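Local coordinates for protein geranylgeranyl pyrophosphate synthase (Corynebacterium glutamicum, PDB 3LK5) that probably acts as a magnesium-dependent prenyltransferase of the farnesyl/geranylgeranyl diphosphate synthase family, building isoprenoid diphosphates, at residues F99-C103 with A155-A159; S96-I100 with W180-R184; L197-N202 with E279-T283; L255-L259 with V333-I337. One frame throughout, in Å; residues are numbered along the deposited sequence. Where two conformers were deposited one is given.

Contact 1: residues F99-C103 with A155-A159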
loop_
_atom_site.group_PDB
_atom_site.type_symbol
_atom_site.label_atom_id
_atom_site.label_comp_id
_atom_site.label_asym_id
_atom_site.label_seq_id
_atom_site.Cartn_x
_atom_site.Cartn_y
_atom_site.Cartn_z
ATOM N N PHE A 99 -4.404 -10.625 0.649
ATOM C CA PHE A 99 -3.249 -9.727 0.434
ATOM C C PHE A 99 -3.337 -8.441 1.250
ATOM O O PHE A 99 -2.317 -7.919 1.712
ATOM C CB PHE A 99 -3.067 -9.436 -1.052
ATOM C CG PHE A 99 -2.354 -10.506 -1.793
ATOM C CD1 PHE A 99 -1.039 -10.838 -1.470
ATOM C CD2 PHE A 99 -2.968 -11.144 -2.858
ATOM C CE1 PHE A 99 -0.342 -11.806 -2.194
ATOM C CE2 PHE A 99 -2.285 -12.113 -3.587
ATOM C CZ PHE A 99 -0.959 -12.442 -3.234
ATOM N N ILE A 100 -4.547 -7.920 1.425
ATOM C CA ILE A 100 -4.732 -6.765 2.308
ATOM C C ILE A 100 -4.298 -7.187 3.692
ATOM O O ILE A 100 -3.545 -6.468 4.361
ATOM C CB ILE A 100 -6.182 -6.279 2.347
ATOM C CG1 ILE A 100 -6.604 -5.872 0.932
ATOM C CG2 ILE A 100 -6.306 -5.039 3.311
ATOM C CD1 ILE A 100 -8.021 -5.287 0.871
ATOM N N GLN A 101 -4.766 -8.361 4.119
ATOM C CA GLN A 101 -4.422 -8.812 5.476
ATOM C C GLN A 101 -2.929 -9.075 5.635
ATOM O O GLN A 101 -2.371 -8.842 6.724
ATOM C CB GLN A 101 -5.241 -10.071 5.820
ATOM C CG GLN A 101 -4.871 -10.749 7.151
ATOM C CD GLN A 101 -5.277 -9.975 8.395
ATOM O OE1 GLN A 101 -5.644 -8.778 8.366
ATOM N NE2 GLN A 101 -5.201 -10.669 9.530
ATOM N N ALA A 102 -2.294 -9.613 4.590
ATOM C CA ALA A 102 -0.853 -9.832 4.654
ATOM C C ALA A 102 -0.148 -8.497 4.897
ATOM O O ALA A 102 0.754 -8.416 5.748
ATOM C CB ALA A 102 -0.328 -10.488 3.409
ATOM N N CYS A 103 -0.535 -7.453 4.151
ATOM C CA CYS A 103 0.088 -6.129 4.356
ATOM C C CYS A 103 -0.155 -5.650 5.780
ATOM O O CYS A 103 0.763 -5.163 6.442
ATOM C CB CYS A 103 -0.469 -5.083 3.382
ATOM S SG CYS A 103 0.319 -3.422 3.592
ATOM N N ALA A 155 2.171 -6.618 -1.290
ATOM C CA ALA A 155 0.920 -7.324 -0.976
ATOM C C ALA A 155 -0.259 -6.396 -1.230
ATOM O O ALA A 155 -1.274 -6.820 -1.768
ATOM C CB ALA A 155 0.922 -7.801 0.449
ATOM N N LEU A 156 -0.127 -5.132 -0.856
ATOM C CA LEU A 156 -1.260 -4.220 -1.032
ATOM C C LEU A 156 -1.565 -3.925 -2.496
ATOM O O LEU A 156 -2.750 -3.907 -2.895
ATOM C CB LEU A 156 -1.058 -2.931 -0.186
ATOM C CG LEU A 156 -2.186 -1.896 -0.197
ATOM C CD1 LEU A 156 -3.538 -2.508 0.296
ATOM C CD2 LEU A 156 -1.761 -0.740 0.755
ATOM N N VAL A 157 -0.529 -3.712 -3.313
ATOM C CA VAL A 157 -0.748 -3.526 -4.750
ATOM C C VAL A 157 -1.285 -4.807 -5.407
ATOM O O VAL A 157 -2.147 -4.741 -6.280
ATOM C CB VAL A 157 0.478 -2.888 -5.557
ATOM C CG1 VAL A 157 0.871 -1.529 -4.948
ATOM C CG2 VAL A 157 1.617 -3.774 -5.664
ATOM N N TRP A 158 -0.853 -5.950 -4.921
ATOM C CA TRP A 158 -1.365 -7.204 -5.500
ATOM C C TRP A 158 -2.813 -7.511 -5.070
ATOM O O TRP A 158 -3.530 -8.182 -5.807
ATOM C CB TRP A 158 -0.433 -8.369 -5.132
ATOM C CG TRP A 158 0.814 -8.329 -6.003
ATOM C CD1 TRP A 158 1.056 -7.500 -7.081
ATOM C CD2 TRP A 158 1.944 -9.194 -5.893
ATOM N NE1 TRP A 158 2.329 -7.776 -7.616
ATOM C CE2 TRP A 158 2.862 -8.829 -6.907
ATOM C CE3 TRP A 158 2.283 -10.236 -5.000
ATOM C CZ2 TRP A 158 4.092 -9.476 -7.064
ATOM C CZ3 TRP A 158 3.516 -10.873 -5.146
ATOM C CH2 TRP A 158 4.398 -10.494 -6.175
ATOM N N ALA A 159 -3.207 -7.073 -3.873
ATOM C CA ALA A 159 -4.647 -7.168 -3.496
ATOM C C ALA A 159 -5.479 -6.463 -4.553
ATOM O O ALA A 159 -6.504 -6.992 -5.046
ATOM C CB ALA A 159 -4.923 -6.562 -2.102
#

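Contact 2: residues S96-I100 with W180-R184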
loop_
_atom_site.group_PDB
_atom_site.type_symbol
_atom_site.label_atom_id
_atom_site.label_comp_id
_atom_site.label_asym_id
_atom_site.label_seq_id
_atom_site.Cartn_x
_atom_site.Cartn_y
_atom_site.Cartn_z
ATOM N N SER A 96 -8.558 -12.014 -2.719
ATOM C CA SER A 96 -7.676 -10.819 -2.757
ATOM C C SER A 96 -7.576 -10.175 -1.356
ATOM O O SER A 96 -6.584 -9.518 -1.026
ATOM C CB SER A 96 -8.180 -9.781 -3.776
ATOM O OG SER A 96 -9.353 -9.147 -3.265
ATOM N N LEU A 97 -8.621 -10.338 -0.540
ATOM C CA LEU A 97 -8.586 -9.849 0.838
ATOM C C LEU A 97 -7.424 -10.375 1.666
ATOM O O LEU A 97 -6.964 -9.689 2.581
ATOM C CB LEU A 97 -9.897 -10.188 1.571
ATOM C CG LEU A 97 -11.128 -9.554 0.916
ATOM C CD1 LEU A 97 -12.371 -9.960 1.695
ATOM C CD2 LEU A 97 -11.029 -8.015 0.908
ATOM N N GLU A 98 -6.938 -11.583 1.355
ATOM C CA GLU A 98 -5.754 -12.099 2.057
ATOM C C GLU A 98 -4.501 -11.249 1.821
ATOM O O GLU A 98 -3.615 -11.188 2.685
ATOM C CB GLU A 98 -5.449 -13.533 1.621
ATOM C CG GLU A 98 -6.510 -14.500 2.131
ATOM C CD GLU A 98 -6.629 -14.422 3.686
ATOM O OE1 GLU A 98 -5.625 -14.647 4.408
ATOM O OE2 GLU A 98 -7.691 -14.059 4.182
ATOM N N PHE A 99 -4.404 -10.625 0.649
ATOM C CA PHE A 99 -3.249 -9.727 0.434
ATOM C C PHE A 99 -3.337 -8.441 1.250
ATOM O O PHE A 99 -2.317 -7.919 1.712
ATOM C CB PHE A 99 -3.067 -9.436 -1.052
ATOM C CG PHE A 99 -2.354 -10.506 -1.793
ATOM C CD1 PHE A 99 -1.039 -10.838 -1.470
ATOM C CD2 PHE A 99 -2.968 -11.144 -2.858
ATOM C CE1 PHE A 99 -0.342 -11.806 -2.194
ATOM C CE2 PHE A 99 -2.285 -12.113 -3.587
ATOM C CZ PHE A 99 -0.959 -12.442 -3.234
ATOM N N ILE A 100 -4.547 -7.920 1.425
ATOM C CA ILE A 100 -4.732 -6.765 2.308
ATOM C C ILE A 100 -4.298 -7.187 3.692
ATOM O O ILE A 100 -3.545 -6.468 4.361
ATOM C CB ILE A 100 -6.182 -6.279 2.347
ATOM C CG1 ILE A 100 -6.604 -5.872 0.932
ATOM C CG2 ILE A 100 -6.306 -5.039 3.311
ATOM C CD1 ILE A 100 -8.021 -5.287 0.871
ATOM N N TRP A 180 -15.302 -1.718 -1.176
ATOM C CA TRP A 180 -13.840 -1.787 -1.242
ATOM C C TRP A 180 -13.189 -0.456 -0.859
ATOM O O TRP A 180 -12.157 -0.445 -0.124
ATOM C CB TRP A 180 -13.432 -2.143 -2.687
ATOM C CG TRP A 180 -11.957 -2.462 -2.910
ATOM C CD1 TRP A 180 -11.011 -1.626 -3.428
ATOM C CD2 TRP A 180 -11.323 -3.735 -2.735
ATOM N NE1 TRP A 180 -9.805 -2.297 -3.564
ATOM C CE2 TRP A 180 -9.970 -3.587 -3.126
ATOM C CE3 TRP A 180 -11.783 -4.995 -2.283
ATOM C CZ2 TRP A 180 -9.039 -4.663 -3.100
ATOM C CZ3 TRP A 180 -10.873 -6.084 -2.257
ATOM C CH2 TRP A 180 -9.511 -5.900 -2.656
ATOM N N ARG A 181 -13.766 0.651 -1.337
ATOM C CA ARG A 181 -13.277 1.990 -0.918
ATOM C C ARG A 181 -13.449 2.129 0.623
ATOM O O ARG A 181 -12.499 2.507 1.325
ATOM C CB ARG A 181 -14.063 3.097 -1.637
ATOM C CG ARG A 181 -13.600 4.556 -1.301
ATOM C CD ARG A 181 -14.746 5.590 -1.682
ATOM N NE ARG A 181 -15.172 5.331 -3.056
ATOM C CZ ARG A 181 -16.413 4.992 -3.392
ATOM N NH1 ARG A 181 -17.398 4.944 -2.476
ATOM N NH2 ARG A 181 -16.666 4.751 -4.639
ATOM N N GLY A 182 -14.638 1.763 1.122
ATOM C CA GLY A 182 -14.918 1.881 2.594
ATOM C C GLY A 182 -13.927 1.055 3.402
ATOM O O GLY A 182 -13.254 1.574 4.297
HETATM N N MSE A 183 -13.772 -0.224 3.053
HETATM C CA MSE A 183 -12.970 -1.136 3.822
HETATM C C MSE A 183 -11.534 -0.666 4.007
HETATM O O MSE A 183 -10.994 -0.728 5.112
HETATM C CB MSE A 183 -12.916 -2.501 3.119
HETATM C CG MSE A 183 -12.064 -3.478 3.860
HETATM SE SE MSE A 183 -12.117 -5.187 2.843
HETATM C CE MSE A 183 -11.202 -4.566 1.238
ATOM N N ARG A 184 -10.894 -0.220 2.929
ATOM C CA ARG A 184 -9.444 0.095 2.988
ATOM C C ARG A 184 -9.206 1.402 3.741
ATOM O O ARG A 184 -8.251 1.517 4.504
ATOM C CB ARG A 184 -8.817 0.104 1.557
ATOM C CG ARG A 184 -8.648 -1.371 1.086
ATOM C CD ARG A 184 -9.014 -1.564 -0.409
ATOM N NE ARG A 184 -8.216 -0.701 -1.309
ATOM C CZ ARG A 184 -8.632 0.444 -1.861
ATOM N NH1 ARG A 184 -9.842 0.965 -1.591
ATOM N NH2 ARG A 184 -7.819 1.071 -2.735
#

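Contact 3: residues L197-N202 with E279-T283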
loop_
_atom_site.group_PDB
_atom_site.type_symbol
_atom_site.label_atom_id
_atom_site.label_comp_id
_atom_site.label_asym_id
_atom_site.label_seq_id
_atom_site.Cartn_x
_atom_site.Cartn_y
_atom_site.Cartn_z
ATOM N N LEU A 197 -3.870 5.724 20.481
ATOM C CA LEU A 197 -4.184 5.277 21.865
ATOM C C LEU A 197 -2.974 4.677 22.565
ATOM O O LEU A 197 -2.745 4.961 23.764
ATOM C CB LEU A 197 -5.377 4.308 21.889
ATOM C CG LEU A 197 -6.703 4.746 21.241
ATOM C CD1 LEU A 197 -7.772 3.675 21.495
ATOM C CD2 LEU A 197 -7.190 6.067 21.769
ATOM N N GLU A 198 -2.200 3.862 21.852
ATOM C CA GLU A 198 -1.033 3.209 22.435
ATOM C C GLU A 198 0.080 4.180 22.754
ATOM O O GLU A 198 0.751 4.042 23.775
ATOM C CB GLU A 198 -0.478 2.121 21.525
ATOM C CG GLU A 198 -1.252 0.837 21.537
ATOM C CD GLU A 198 -0.778 -0.117 20.457
ATOM O OE1 GLU A 198 -0.050 0.341 19.536
ATOM O OE2 GLU A 198 -1.110 -1.319 20.524
ATOM N N SER A 199 0.276 5.163 21.873
ATOM C CA SER A 199 1.356 6.107 22.026
ATOM C C SER A 199 1.043 7.133 23.123
ATOM O O SER A 199 1.952 7.597 23.815
ATOM C CB SER A 199 1.658 6.788 20.676
ATOM O OG SER A 199 0.601 7.665 20.312
ATOM N N HIS A 200 -0.235 7.475 23.281
ATOM C CA HIS A 200 -0.688 8.437 24.279
ATOM C C HIS A 200 -1.161 7.749 25.584
ATOM O O HIS A 200 -1.743 8.399 26.463
ATOM C CB HIS A 200 -1.797 9.299 23.691
ATOM C CG HIS A 200 -1.306 10.285 22.670
ATOM N ND1 HIS A 200 -0.716 9.900 21.483
ATOM C CD2 HIS A 200 -1.280 11.642 22.678
ATOM C CE1 HIS A 200 -0.362 10.977 20.799
ATOM N NE2 HIS A 200 -0.697 12.045 21.500
ATOM N N ALA A 201 -0.902 6.439 25.684
ATOM C CA ALA A 201 -1.407 5.602 26.775
ATOM C C ALA A 201 -2.797 6.107 27.166
ATOM O O ALA A 201 -3.062 6.400 28.316
ATOM C CB ALA A 201 -0.449 5.660 27.980
ATOM N N ASN A 202 -3.668 6.235 26.170
ATOM C CA ASN A 202 -5.010 6.795 26.332
ATOM C C ASN A 202 -6.009 5.740 26.863
ATOM O O ASN A 202 -5.968 4.574 26.438
ATOM C CB ASN A 202 -5.442 7.368 24.976
ATOM C CG ASN A 202 -6.805 8.007 25.001
ATOM O OD1 ASN A 202 -7.824 7.338 25.240
ATOM N ND2 ASN A 202 -6.854 9.298 24.665
ATOM N N GLU A 279 2.390 -6.315 25.347
ATOM C CA GLU A 279 2.409 -5.437 24.180
ATOM C C GLU A 279 1.733 -4.085 24.456
ATOM O O GLU A 279 1.815 -3.178 23.639
ATOM C CB GLU A 279 1.707 -6.142 23.005
ATOM C CG GLU A 279 2.089 -5.684 21.601
ATOM C CD GLU A 279 2.686 -6.811 20.747
ATOM O OE1 GLU A 279 2.147 -7.944 20.781
ATOM O OE2 GLU A 279 3.690 -6.552 20.042
ATOM N N GLY A 280 1.044 -3.949 25.588
ATOM C CA GLY A 280 0.322 -2.700 25.893
ATOM C C GLY A 280 -0.875 -2.341 25.021
ATOM O O GLY A 280 -1.126 -1.152 24.770
ATOM N N LYS A 281 -1.636 -3.343 24.564
ATOM C CA LYS A 281 -2.840 -3.068 23.736
ATOM C C LYS A 281 -3.850 -2.223 24.506
ATOM O O LYS A 281 -4.148 -2.518 25.675
ATOM C CB LYS A 281 -3.527 -4.371 23.292
ATOM C CG LYS A 281 -2.787 -5.210 22.228
ATOM C CD LYS A 281 -3.266 -4.935 20.780
ATOM C CE LYS A 281 -4.645 -5.540 20.444
ATOM N NZ LYS A 281 -4.592 -6.927 19.849
ATOM N N ARG A 282 -4.416 -1.220 23.854
ATOM C CA ARG A 282 -5.424 -0.378 24.493
ATOM C C ARG A 282 -6.861 -0.860 24.242
ATOM O O ARG A 282 -7.609 -0.288 23.436
ATOM C CB ARG A 282 -5.240 1.091 24.095
ATOM C CG ARG A 282 -3.940 1.649 24.608
ATOM C CD ARG A 282 -4.060 1.979 26.080
ATOM N NE ARG A 282 -2.759 2.099 26.725
ATOM C CZ ARG A 282 -2.583 2.311 28.033
ATOM N NH1 ARG A 282 -3.624 2.474 28.859
ATOM N NH2 ARG A 282 -1.349 2.387 28.519
ATOM N N THR A 283 -7.237 -1.903 24.976
ATOM C CA THR A 283 -8.495 -2.581 24.766
ATOM C C THR A 283 -9.649 -1.961 25.552
ATOM O O THR A 283 -9.452 -1.166 26.516
ATOM C CB THR A 283 -8.331 -4.073 25.144
ATOM O OG1 THR A 283 -7.910 -4.177 26.519
ATOM C CG2 THR A 283 -7.260 -4.740 24.268
HETATM O O HOH W 1 -3.911 -1.128 21.067
#

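Contact 4: residues L255-L259 with V333-I337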
loop_
_atom_site.group_PDB
_atom_site.type_symbol
_atom_site.label_atom_id
_atom_site.label_comp_id
_atom_site.label_asym_id
_atom_site.label_seq_id
_atom_site.Cartn_x
_atom_site.Cartn_y
_atom_site.Cartn_z
ATOM N N LEU A 255 -13.741 -8.119 20.824
ATOM C CA LEU A 255 -13.845 -8.264 22.327
ATOM C C LEU A 255 -13.434 -9.652 22.792
ATOM O O LEU A 255 -12.709 -9.783 23.786
ATOM C CB LEU A 255 -15.231 -7.924 22.826
ATOM C CG LEU A 255 -15.711 -6.469 22.608
ATOM C CD1 LEU A 255 -17.170 -6.377 23.086
ATOM C CD2 LEU A 255 -14.821 -5.447 23.347
ATOM N N ARG A 256 -13.879 -10.685 22.072
ATOM C CA ARG A 256 -13.460 -12.065 22.392
ATOM C C ARG A 256 -11.948 -12.202 22.246
ATOM O O ARG A 256 -11.284 -12.847 23.079
ATOM C CB ARG A 256 -14.165 -13.110 21.493
ATOM C CG ARG A 256 -13.688 -14.576 21.716
ATOM C CD ARG A 256 -13.852 -15.034 23.215
ATOM N NE ARG A 256 -15.270 -15.055 23.562
ATOM C CZ ARG A 256 -15.778 -14.946 24.794
ATOM N NH1 ARG A 256 -14.977 -14.790 25.848
ATOM N NH2 ARG A 256 -17.104 -14.979 24.950
ATOM N N ASP A 257 -11.412 -11.634 21.166
ATOM C CA ASP A 257 -9.973 -11.680 20.920
ATOM C C ASP A 257 -9.167 -10.961 22.041
ATOM O O ASP A 257 -8.090 -11.437 22.441
ATOM C CB ASP A 257 -9.653 -11.084 19.526
ATOM C CG ASP A 257 -9.739 -12.131 18.398
ATOM O OD1 ASP A 257 -10.167 -13.292 18.637
ATOM O OD2 ASP A 257 -9.379 -11.795 17.244
ATOM N N ASP A 258 -9.709 -9.841 22.540
ATOM C CA ASP A 258 -9.100 -9.145 23.673
ATOM C C ASP A 258 -9.098 -10.043 24.927
ATOM O O ASP A 258 -8.089 -10.118 25.608
ATOM C CB ASP A 258 -9.833 -7.863 24.013
ATOM C CG ASP A 258 -9.836 -6.839 22.884
ATOM O OD1 ASP A 258 -8.980 -6.881 21.965
ATOM O OD2 ASP A 258 -10.707 -5.970 22.945
ATOM N N LEU A 259 -10.200 -10.745 25.202
ATOM C CA LEU A 259 -10.233 -11.619 26.383
ATOM C C LEU A 259 -9.237 -12.755 26.224
ATOM O O LEU A 259 -8.472 -13.052 27.159
ATOM C CB LEU A 259 -11.644 -12.139 26.672
ATOM C CG LEU A 259 -12.703 -11.093 27.026
ATOM C CD1 LEU A 259 -14.052 -11.748 27.313
ATOM C CD2 LEU A 259 -12.271 -10.240 28.275
ATOM N N VAL A 333 -17.170 -7.166 29.852
ATOM C CA VAL A 333 -16.889 -7.463 28.429
ATOM C C VAL A 333 -17.677 -8.679 27.914
ATOM O O VAL A 333 -18.249 -8.634 26.805
ATOM C CB VAL A 333 -15.354 -7.592 28.192
ATOM C CG1 VAL A 333 -15.054 -8.088 26.714
ATOM C CG2 VAL A 333 -14.664 -6.187 28.506
ATOM N N GLU A 334 -17.744 -9.741 28.719
ATOM C CA GLU A 334 -18.514 -10.937 28.358
ATOM C C GLU A 334 -19.996 -10.594 28.126
ATOM O O GLU A 334 -20.601 -11.097 27.179
ATOM C CB GLU A 334 -18.328 -12.071 29.391
ATOM C CG GLU A 334 -16.900 -12.684 29.428
ATOM C CD GLU A 334 -16.701 -13.857 28.458
ATOM O OE1 GLU A 334 -17.623 -14.108 27.643
ATOM O OE2 GLU A 334 -15.633 -14.542 28.516
ATOM N N GLN A 335 -20.572 -9.732 28.973
ATOM C CA GLN A 335 -21.952 -9.271 28.761
ATOM C C GLN A 335 -22.127 -8.536 27.430
ATOM O O GLN A 335 -23.124 -8.727 26.729
ATOM C CB GLN A 335 -22.446 -8.403 29.949
ATOM C CG GLN A 335 -22.739 -9.243 31.236
ATOM C CD GLN A 335 -22.664 -8.440 32.579
ATOM O OE1 GLN A 335 -22.603 -9.050 33.674
ATOM N NE2 GLN A 335 -22.646 -7.097 32.493
ATOM N N ARG A 336 -21.178 -7.673 27.095
ATOM C CA ARG A 336 -21.228 -6.960 25.803
ATOM C C ARG A 336 -21.173 -7.950 24.634
ATOM O O ARG A 336 -21.915 -7.801 23.659
ATOM C CB ARG A 336 -20.039 -6.017 25.672
ATOM C CG ARG A 336 -20.146 -4.763 26.499
ATOM C CD ARG A 336 -19.043 -3.835 26.061
ATOM N NE ARG A 336 -18.927 -2.648 26.890
ATOM C CZ ARG A 336 -18.425 -1.502 26.434
ATOM N NH1 ARG A 336 -18.000 -1.397 25.160
ATOM N NH2 ARG A 336 -18.336 -0.466 27.256
ATOM N N ILE A 337 -20.317 -8.968 24.750
ATOM C CA ILE A 337 -20.169 -9.993 23.683
ATOM C C ILE A 337 -21.514 -10.701 23.500
ATOM O O ILE A 337 -22.014 -10.891 22.374
ATOM C CB ILE A 337 -19.013 -10.986 24.024
ATOM C CG1 ILE A 337 -17.640 -10.280 23.964
ATOM C CG2 ILE A 337 -19.015 -12.248 23.102
ATOM C CD1 ILE A 337 -16.513 -11.130 24.540
#

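Contact 1: residues F99-C103 with A155-A159
F99 and W158 make the aromatic part of this contact. CB of W158 sits almost squarely over the F99 ring as a CH-pi partner, 4.2 Å from the ring centroid and 3° off its normal. The indole itself is turned so that its edge, not its face, meets F99: CE3 of W158 lies 4.2 Å from CE1 of F99. With CG of F99 anti to its carbonyl carbon, chi1 -81° lays the ring beneath CB of W158 on the partner helix. F32 of helix 21-43 touches both rings, and the indole NE1 is hydrogen-bonded to T185 OG1 of the second subunit. Helices 87-111 and 144-164 run antiparallel here, at 164°, within the all-helical isoprenoid synthase fold. The remaining contacts are between small or aliphatic groups, and they let the two segment axes approach to 7.7 Å. A155 turns its methyl onto the other backbone, with CB 3.5 Å from F99 O, while its own carbonyl O lies 3.3 Å from CB of F99. That oxygen is already taken by the helical bond from A159 N. One turn on, CB of A159 wedges between CB of F99 (3.6 Å) and CG1 of I100 (3.5 Å). At the other end, SG of C103 rests on CB of L156, a leucine that also packs on L156 of the second subunit.

Contact 2: residues S96-I100 with W180-R184
A buried, mainly apolar helix-helix contact joins helix 87-111 to helix 170-199 in the core of the helical fold: L97 and I100 meet W180, M183 and the aliphatic part of R184, and S96 adds a hydroxyl at the edge of the indole. The two segments run at 26° to each other with their axes 12.9 Å apart, so long side chains have to span the gap. On a single face of the indole lie CD1 of I100, CE of M183 and CD of R184, the last 3.3 Å above the plane but out toward the rim. OG of S96 stands 3.3 Å from CH2 of W180 and gives its hydrogen bond to A93 O within its own helix. M183, a selenomethionine, is extended until its last torsion (chi3 66°) folds CE back. This methyl then meets CD1 of I100 tip to tip at 3.3 Å and also presses on CD2 of L97 at 3.5 Å, both tighter than usual for carbon pairs. The bends in the R184 chain carry its NH1 back one turn to W180 O (3.1 Å, N-H...O 163°), above the carbonyl plane. They also lay one face of the guanidinium beneath W180 NE1, toward its rim. W180 NE1 and R184 NE, both donors, are each held by E160 of helix 144-164. Cohesion between the two segments therefore rests on van der Waals contact, and the R184 charge is probably compensated by E160 and by D161 of the second subunit.

Contact 3: residues L197-N202 with E279-T283
R282 lies along the helix end at L197-N202, touching it with nearly the whole length of its side chain. Its CB packs on CB of L197 (3.9 Å) and its CG on the L197 carbonyl oxygen. The bend at chi2 (-78°) turns the chain toward the helix end, so CD meets the N202 carbonyl oxygen (3.2 Å) and the extended remainder carries the guanidinium over A201, whose CA stands 3.5 Å above its plane and whose CB is 3.4 Å from NH2. NE, buried by the contact, has no partner in the model. E198 passes obliquely beside R282 without pairing with it; instead a water donates to E198 OE2 (2.9 Å) and accepts from the backbone R282 N (2.8 Å). Further out, N202 N bonds back to L197 O, closing the turn on which R282 rests. On the other side G280 ends helix 275-278 in a Schellman motif, and T283 caps the next helix through OG1 to L286 N. The E198 side chain is about 4 Å from those of D112 and D194, two aspartates that bind magnesium in this protein, though none is bound to this chain. The contact thus joins the end of helix 170-199 to the loop that borders the aspartate-rich metal site of prenyltransferases.

Contact 4: residues L255-L259 with V333-I337
L255 begins the contact by sliding past I337 in the opposite direction, its CB 3.6 Å from I337 CG1. Its CD1 meets CB of R336 at 3.9 Å, the side chains crossing at about a right angle. In one of its two deposited conformers E334 accepts a salt bridge from R256, so this ion pair is probably not always formed. There the guanidinium grips end-on, NH1 to OE2 at 2.8 Å (N-H...O 166°) and NH2 to OE1 at 2.9 Å. Both oxygens lie close to the guanidinium plane, yet the carboxylate is turned 48° from it. CD1 of I337 sits 3.8 Å over the centre of one guanidinium face, and R256 NE is bonded to T369 O. One turn further, L259 reaches V333 tip to tip (CG to CG1 3.8 Å), while in the same E334 conformer its CD1 lies 3.4 Å from OE2. Helices 236-263 and 329-347 pack antiparallel (150° between the segments) in the all-helical isoprenoid synthase fold. The buried strip of leucine, valine and isoleucine is the steady part; at its margin the ion pair, when formed, is probably strengthened by the I337 and L259 methyls, which keep some water away.

In the fold
Contacts 1 and 2 are neighbours, their centres 8 Å apart: their segments overlap at F99 and I100, and I100 touches both partner helices. Both also reach the second subunit. Contacts 3 and 4, centres 18 Å apart, meet where CG2 of T283 lies 3.6 Å from D258 OD1. Contact 4 is on the opposite side of the chain's centre from contacts 1 and 2. Contact 3 is the nearest to the magnesium-binding aspartates, through E198; side chain to side chain, C103 of contact 1 is about 8 Å from D108 and L255 of contact 4 about 12 Å from D194. No magnesium is bound to this chain. Helix 170-199 runs from contact 2 to contact 3, whose centres are 25 Å apart.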